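Local coordinates for periplasmic cell division protein (SufI) (Aquifex aeolicus, PDB 6SYY) that probably oxidises its substrates with bound copper ions, as a multicopper oxidase whose methionine-rich loop opens and closes with a role in catalysis, at residues P239-E244 with M364-T369. Sequence-based numbering, arbitrary orientation.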
loop_
_atom_site.group_PDB
_atom_site.type_symbol
_atom_site.label_atom_id
_atom_site.label_comp_id
_atom_site.label_asym_id
_atom_site.label_seq_id
_atom_site.Cartn_x
_atom_site.Cartn_y
_atom_site.Cartn_z
ATOM N N PRO A 239 0.373 -17.947 10.088
ATOM C CA PRO A 239 0.582 -17.299 11.385
ATOM C C PRO A 239 -0.614 -17.387 12.328
ATOM O O PRO A 239 -1.765 -17.574 11.928
ATOM C CB PRO A 239 0.860 -15.840 10.994
ATOM C CG PRO A 239 0.097 -15.646 9.731
ATOM C CD PRO A 239 0.015 -16.980 9.036
ATOM N N TYR A 240 -0.303 -17.257 13.614
ATOM C CA TYR A 240 -1.291 -17.075 14.662
ATOM C C TYR A 240 -0.868 -15.898 15.527
ATOM O O TYR A 240 0.308 -15.529 15.581
ATOM C CB TYR A 240 -1.453 -18.334 15.542
ATOM C CG TYR A 240 -0.273 -18.636 16.459
ATOM C CD1 TYR A 240 -0.139 -18.008 17.700
ATOM C CD2 TYR A 240 0.694 -19.568 16.095
ATOM C CE1 TYR A 240 0.940 -18.284 18.538
ATOM C CE2 TYR A 240 1.773 -19.853 16.930
ATOM C CZ TYR A 240 1.890 -19.207 18.147
ATOM O OH TYR A 240 2.956 -19.489 18.973
ATOM N N MET A 241 -1.841 -15.320 16.225
ATOM C CA MET A 241 -1.553 -14.335 17.257
ATOM C C MET A 241 -2.543 -14.515 18.393
ATOM O O MET A 241 -3.748 -14.634 18.152
ATOM C CB MET A 241 -1.626 -12.904 16.713
ATOM C CG MET A 241 -1.451 -11.819 17.773
ATOM S SD MET A 241 -1.395 -10.149 17.087
ATOM C CE MET A 241 -1.484 -9.176 18.587
ATOM N N ASP A 242 -2.034 -14.551 19.620
ATOM C CA ASP A 242 -2.900 -14.510 20.787
ATOM C C ASP A 242 -3.399 -13.090 20.998
ATOM O O ASP A 242 -2.640 -12.122 20.872
ATOM C CB ASP A 242 -2.163 -14.982 22.039
ATOM C CG ASP A 242 -1.742 -16.432 21.962
ATOM O OD1 ASP A 242 -1.969 -17.079 20.920
ATOM O OD2 ASP A 242 -1.180 -16.924 22.958
ATOM N N VAL A 243 -4.686 -12.966 21.311
ATOM C CA VAL A 243 -5.297 -11.677 21.590
ATOM C C VAL A 243 -6.064 -11.778 22.897
ATOM O O VAL A 243 -6.398 -12.866 23.371
ATOM C CB VAL A 243 -6.234 -11.208 20.457
ATOM C CG1 VAL A 243 -5.482 -11.136 19.135
ATOM C CG2 VAL A 243 -7.433 -12.131 20.349
ATOM N N GLU A 244 -6.335 -10.619 23.481
ATOM C CA GLU A 244 -7.199 -10.504 24.643
ATOM C C GLU A 244 -8.552 -9.942 24.213
ATOM O O GLU A 244 -8.724 -9.466 23.088
ATOM C CB GLU A 244 -6.547 -9.615 25.705
ATOM C CG GLU A 244 -5.050 -9.836 25.828
ATOM C CD GLU A 244 -4.406 -8.924 26.852
ATOM O OE1 GLU A 244 -5.143 -8.342 27.676
ATOM O OE2 GLU A 244 -3.165 -8.784 26.828
ATOM N N MET A 364 -4.855 -15.996 8.414
ATOM C CA MET A 364 -4.284 -15.890 9.746
ATOM C C MET A 364 -5.330 -16.314 10.771
ATOM O O MET A 364 -6.537 -16.249 10.522
ATOM C CB MET A 364 -3.802 -14.461 10.003
ATOM C CG MET A 364 -3.011 -14.275 11.262
ATOM S SD MET A 364 -2.662 -12.534 11.512
ATOM C CE MET A 364 -2.249 -12.561 13.249
ATOM N N GLU A 365 -4.847 -16.751 11.932
ATOM C CA GLU A 365 -5.698 -17.217 13.018
ATOM C C GLU A 365 -5.435 -16.386 14.265
ATOM O O GLU A 365 -4.279 -16.193 14.657
ATOM C CB GLU A 365 -5.450 -18.701 13.299
ATOM C CG GLU A 365 -5.821 -19.154 14.693
ATOM C CD GLU A 365 -5.361 -20.570 14.974
ATOM O OE1 GLU A 365 -5.511 -21.427 14.077
ATOM O OE2 GLU A 365 -4.838 -20.823 16.082
ATOM N N PHE A 366 -6.504 -15.888 14.876
ATOM C CA PHE A 366 -6.436 -15.194 16.155
ATOM C C PHE A 366 -7.002 -16.094 17.242
ATOM O O PHE A 366 -8.073 -16.687 17.069
ATOM C CB PHE A 366 -7.211 -13.877 16.116
ATOM C CG PHE A 366 -6.635 -12.867 15.179
ATOM C CD1 PHE A 366 -5.569 -12.074 15.569
ATOM C CD2 PHE A 366 -7.160 -12.705 13.908
ATOM C CE1 PHE A 366 -5.036 -11.138 14.709
ATOM C CE2 PHE A 366 -6.629 -11.773 13.039
ATOM C CZ PHE A 366 -5.564 -10.988 13.442
ATOM N N ARG A 367 -6.288 -16.192 18.355
ATOM C CA ARG A 367 -6.699 -17.004 19.491
ATOM C C ARG A 367 -6.971 -16.063 20.654
ATOM O O ARG A 367 -6.045 -15.440 21.183
ATOM C CB ARG A 367 -5.625 -18.025 19.852
ATOM C CG ARG A 367 -5.056 -18.786 18.666
ATOM C CD ARG A 367 -3.609 -19.159 18.934
ATOM N NE ARG A 367 -3.127 -20.230 18.072
ATOM C CZ ARG A 367 -1.991 -20.888 18.281
ATOM N NH1 ARG A 367 -1.233 -20.578 19.325
ATOM N NH2 ARG A 367 -1.615 -21.856 17.454
ATOM N N VAL A 368 -8.239 -15.951 21.038
ATOM C CA VAL A 368 -8.634 -15.163 22.198
ATOM C C VAL A 368 -8.272 -15.945 23.454
ATOM O O VAL A 368 -9.059 -16.765 23.938
ATOM C CB VAL A 368 -10.136 -14.826 22.147
ATOM C CG1 VAL A 368 -10.522 -13.913 23.296
ATOM C CG2 VAL A 368 -10.477 -14.182 20.818
ATOM N N THR A 369 -7.077 -15.699 23.989
ATOM C CA THR A 369 -6.536 -16.522 25.063
ATOM C C THR A 369 -6.748 -15.940 26.454
ATOM O O THR A 369 -6.674 -16.689 27.435
ATOM C CB THR A 369 -5.034 -16.754 24.845
ATOM O OG1 THR A 369 -4.375 -15.494 24.667
ATOM C CG2 THR A 369 -4.799 -17.620 23.612
#
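Five backbone hydrogen bonds join Pro-239–Glu-244 and Met-364–Thr-369 as parallel strands. Val-243 N to Arg-367 O is the shortest at 2.8 Å; Met-241 and Val-243 each use both N and O, gripping Glu-365, Arg-367 and Thr-369. On the face carrying Tyr-240, Asp-242, Glu-365 and Arg-367, the guanidinium of Arg-367 lies flat on the Tyr-240 ring, planes 8° apart, a cation-pi stack with CZ 3.6 Å from the ring centroid. NH1 lies over the ring's rim, 3.2 Å from Tyr-240 CD1. With chi1 at 71°, Tyr-240 CG sits between its backbone N and carbonyl carbon, and the ring stands up beside the arginine. Within its own strand Arg-367 NE, almost in line (171°), donates to Glu-365 OE2 at 2.7 Å, a salt bridge in the guanidinium plane that helps fix the rotation of the group. Asp-242 adds a long ion pair, OD1 to Arg-367 NH1 3.9 Å, completing a three-residue charge network. A leucine in place of Arg-367 would probably leave Glu-365 and Asp-242 without their shared positive charge and the Tyr-240 ring without its flat cover. Further along, the Asp-242 carboxylate packs on the Thr-369 methyl. The other face is apolar: Met-364 CE reaches Met-241 CB at 3.5 Å, while Val-243 spreads its branches, CG1 toward Phe-366 CD1 (3.7 Å) and CG2 toward Val-368 CG2. Phe-366 continues this layer against Phe-250 and Phe-307. The pair lies away from the copper sites, in a cupredoxin-like part of the multicopper oxidase. Strand 361-370 has strand 315-321 antiparallel on its far side, strand 47-48 runs parallel to 239-244, and strands 200-208 and 247-254 pack against the methionines and Val-243.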